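Local coordinates for type II secretion system protein H (Vibrio cholerae, PDB 2QV8) that forms part of the type II secretion pseudopilus tip complex, critical for recognising and binding substrates such as proteases and toxins exported from the periplasm, at residues Q137-A142 / R149-G154. Numbering follows the deposited sequence.
Sequences QWRVTA and RLLAPG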
ATOM      1  N   GLN A 137      -1.653  -5.416 -13.770  1.00  8.44           N
ATOM      2  CA  GLN A 137      -1.702  -6.577 -12.893  1.00  7.95           C
ATOM      3  C   GLN A 137      -2.849  -6.487 -11.898  1.00  8.23           C
ATOM      4  O   GLN A 137      -3.728  -5.641 -12.038  1.00  8.42           O
ATOM      5  CB  GLN A 137      -0.353  -6.703 -12.130  1.00  9.09           C
ATOM      6  CG  GLN A 137       0.881  -6.937 -12.998  1.00  9.40           C
ATOM      7  CD  GLN A 137       0.993  -8.353 -13.588  1.00  9.27           C
ATOM      8  OE1 GLN A 137       0.115  -9.185 -13.408  1.00 11.77           O
ATOM      9  NE2 GLN A 137       2.133  -8.639 -14.255  1.00  6.76           N
ATOM     10  N   TRP A 138      -2.861  -7.339 -10.872  1.00  7.42           N
ATOM     11  CA  TRP A 138      -3.757  -7.133  -9.763  1.00  7.77           C
ATOM     12  C   TRP A 138      -3.384  -5.791  -9.128  1.00  8.67           C
ATOM     13  O   TRP A 138      -2.217  -5.554  -8.853  1.00  8.65           O
ATOM     14  CB  TRP A 138      -3.686  -8.276  -8.749  1.00  7.62           C
ATOM     15  CG  TRP A 138      -4.517  -9.436  -9.135  1.00  5.79           C
ATOM     16  CD1 TRP A 138      -4.090 -10.598  -9.698  1.00  6.45           C
ATOM     17  CD2 TRP A 138      -5.937  -9.546  -9.000  1.00  5.71           C
ATOM     18  NE1 TRP A 138      -5.154 -11.426  -9.924  1.00  7.07           N
ATOM     19  CE2 TRP A 138      -6.303 -10.812  -9.495  1.00  5.54           C
ATOM     20  CE3 TRP A 138      -6.929  -8.708  -8.503  1.00  6.05           C
ATOM     21  CZ2 TRP A 138      -7.618 -11.247  -9.527  1.00  7.65           C
ATOM     22  CZ3 TRP A 138      -8.265  -9.159  -8.527  1.00  7.36           C
ATOM     23  CH2 TRP A 138      -8.584 -10.410  -9.028  1.00  5.46           C
ATOM     24  N   ARG A 139      -4.360  -4.886  -8.978  1.00  8.50           N
ATOM     25  CA  ARG A 139      -4.085  -3.532  -8.498  1.00  8.14           C
ATOM     26  C   ARG A 139      -5.107  -3.069  -7.459  1.00  8.44           C
ATOM     27  O   ARG A 139      -6.275  -3.441  -7.506  1.00  7.11           O
ATOM     28  CB  ARG A 139      -4.133  -2.537  -9.645  1.00  8.77           C
ATOM     29  CG  ARG A 139      -2.908  -2.495 -10.523  1.00  9.18           C
ATOM     30  CD  ARG A 139      -3.231  -2.018 -11.903  1.00 10.37           C
ATOM     31  NE  ARG A 139      -4.030  -2.997 -12.599  1.00 11.37           N
ATOM     32  CZ  ARG A 139      -4.885  -2.766 -13.583  1.00 10.91           C
ATOM     33  NH1 ARG A 139      -5.094  -1.550 -14.067  1.00 13.56           N
ATOM     34  NH2 ARG A 139      -5.529  -3.793 -14.095  1.00 11.56           N
ATOM     35  N   VAL A 140      -4.668  -2.223  -6.546  1.00  7.79           N
ATOM     36  CA  VAL A 140      -5.567  -1.524  -5.671  1.00  8.20           C
ATOM     37  C   VAL A 140      -5.268  -0.045  -5.919  1.00  9.01           C
ATOM     38  O   VAL A 140      -4.104   0.355  -5.903  1.00  7.91           O
ATOM     39  CB  VAL A 140      -5.363  -1.875  -4.184  1.00  9.16           C
ATOM     40  CG1 VAL A 140      -6.255  -0.919  -3.301  1.00  8.67           C
ATOM     41  CG2 VAL A 140      -5.626  -3.399  -3.913  1.00  6.09           C
ATOM     42  N   THR A 141      -6.319   0.749  -6.099  1.00  9.42           N
ATOM     43  CA  THR A 141      -6.151   2.159  -6.436  0.50  9.99           C
ATOM     44  C   THR A 141      -7.092   3.037  -5.618  1.00 10.39           C
ATOM     45  O   THR A 141      -8.192   2.632  -5.288  1.00 10.41           O
ATOM     46  CB  THR A 141      -6.359   2.404  -7.949  0.50  9.84           C
ATOM     47  OG1 THR A 141      -5.939   3.724  -8.293  0.50 11.00           O
ATOM     48  CG2 THR A 141      -7.831   2.184  -8.376  0.50  9.44           C
ATOM     49  N   ALA A 142      -6.618   4.236  -5.272  1.00 10.59           N
ATOM     50  CA  ALA A 142      -7.492   5.269  -4.718  1.00 12.72           C
ATOM     51  C   ALA A 142      -7.509   6.328  -5.818  1.00 15.01           C
ATOM     52  O   ALA A 142      -6.472   6.855  -6.241  1.00 11.86           O
ATOM     53  CB  ALA A 142      -6.982   5.821  -3.401  1.00 12.87           C
ATOM     54  N   ARG A 149     -10.701   1.078  -5.299  1.00 20.63           N
ATOM     55  CA  ARG A 149     -11.014  -0.023  -6.217  1.00 21.42           C
ATOM     56  C   ARG A 149      -9.966  -1.131  -6.248  1.00 19.44           C
ATOM     57  O   ARG A 149      -8.797  -0.879  -6.192  1.00 17.51           O
ATOM     58  CB  ARG A 149     -11.111   0.498  -7.644  1.00 21.64           C
ATOM     59  CG  ARG A 149     -12.314   1.317  -7.949  1.00 25.42           C
ATOM     60  CD  ARG A 149     -12.342   1.669  -9.460  1.00 27.85           C
ATOM     61  NE  ARG A 149     -12.532   0.526 -10.381  1.00 32.47           N
ATOM     62  CZ  ARG A 149     -12.497   0.627 -11.725  1.00 33.21           C
ATOM     63  NH1 ARG A 149     -12.237   1.793 -12.312  1.00 33.72           N
ATOM     64  NH2 ARG A 149     -12.705  -0.441 -12.498  1.00 34.74           N
ATOM     65  N   LEU A 150     -10.440  -2.359  -6.362  1.00 18.07           N
ATOM     66  CA  LEU A 150      -9.609  -3.510  -6.665  1.00 18.20           C
ATOM     67  C   LEU A 150      -9.774  -3.861  -8.156  1.00 16.72           C
ATOM     68  O   LEU A 150     -10.903  -4.117  -8.630  1.00 15.37           O
ATOM     69  CB  LEU A 150     -10.012  -4.695  -5.769  1.00 17.09           C
ATOM     70  CG  LEU A 150      -9.363  -6.055  -6.032  1.00 18.50           C
ATOM     71  CD1 LEU A 150      -7.903  -6.059  -5.588  1.00 17.84           C
ATOM     72  CD2 LEU A 150     -10.158  -7.146  -5.332  1.00 18.56           C
ATOM     73  N   LEU A 151      -8.667  -3.829  -8.877  1.00 15.75           N
ATOM     74  CA  LEU A 151      -8.645  -4.135 -10.315  1.00 16.73           C
ATOM     75  C   LEU A 151      -7.957  -5.479 -10.613  1.00 16.34           C
ATOM     76  O   LEU A 151      -6.877  -5.758 -10.112  1.00 15.85           O
ATOM     77  CB  LEU A 151      -7.980  -3.028 -11.099  1.00 17.65           C
ATOM     78  CG  LEU A 151      -8.477  -1.584 -10.957  1.00 18.95           C
ATOM     79  CD1 LEU A 151      -7.560  -0.637 -11.654  1.00 20.93           C
ATOM     80  CD2 LEU A 151      -9.863  -1.458 -11.552  1.00 19.95           C
ATOM     81  N   ALA A 152      -8.591  -6.294 -11.448  1.00 17.85           N
ATOM     82  CA  ALA A 152      -8.013  -7.564 -11.917  1.00 17.75           C
ATOM     83  C   ALA A 152      -6.993  -7.296 -13.007  1.00 18.92           C
ATOM     84  O   ALA A 152      -6.997  -6.242 -13.634  1.00 18.62           O
ATOM     85  CB  ALA A 152      -9.099  -8.522 -12.439  1.00 17.85           C
ATOM     86  N   PRO A 153      -6.126  -8.266 -13.262  1.00 19.61           N
ATOM     87  CA  PRO A 153      -5.207  -8.150 -14.384  1.00 20.55           C
ATOM     88  C   PRO A 153      -5.936  -7.906 -15.684  1.00 20.39           C
ATOM     89  O   PRO A 153      -6.985  -8.547 -15.960  1.00 20.30           O
ATOM     90  CB  PRO A 153      -4.508  -9.513 -14.417  1.00 21.18           C
ATOM     91  CG  PRO A 153      -4.710 -10.089 -13.106  1.00 20.98           C
ATOM     92  CD  PRO A 153      -5.986  -9.546 -12.569  1.00 19.92           C
ATOM     93  N   GLY A 154      -5.414  -6.973 -16.484  1.00 20.37           N
ATOM     94  CA  GLY A 154      -6.056  -6.640 -17.747  1.00 20.57           C
ATOM     95  C   GLY A 154      -7.174  -5.609 -17.692  1.00 20.06           C
ATOM     96  O   GLY A 154      -7.500  -4.993 -18.697  1.00 20.84           O
TER
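R139, W138 and L151 bury the most surface where strands 138-142 and 148-151 pair as the two arms of a β hairpin, an example of an antiparallel pair whose contact runs on past its last bridge. R139 and L151 form a hydrogen-bonded pair, L151 N reaching R139 O at 2.8 Å and R139 N returning a bond to L151 O. On the face they share with T141 and R149, the arginine chain bends at chi3 (-69°) and brings its guanidinium alongside the carbonyls of Q137 and A152. There NE donates a nearly straight bond of 2.7 Å to Q137 O, which lies in the guanidinium plane, while NH2 makes a weak bond of 2.9 Å to A152 O and also a hydrogen bond to E155 O. These bonds hold the group's rotation, while L151 CD1 covers one face, 3.6 Å from NH1. W138 lies on the other side of the sheet. Its indole carries P153 CD over the five-membered ring, 3.3 Å from the centroid and 11° off the normal, and A152 CA over the six-membered ring; these two CH-π contacts carry the contact on past L151, where the second strand has given way to loop. On this same side V140 CG2 meets L150 CD1 at 3.9 Å. Helix 2-24 packs here, touching W138, V140 and L150 through A3, K4, F10 and A7, while strand 123-129 flanks 138-142 and leaves 148-151 at the sheet's edge within the chain.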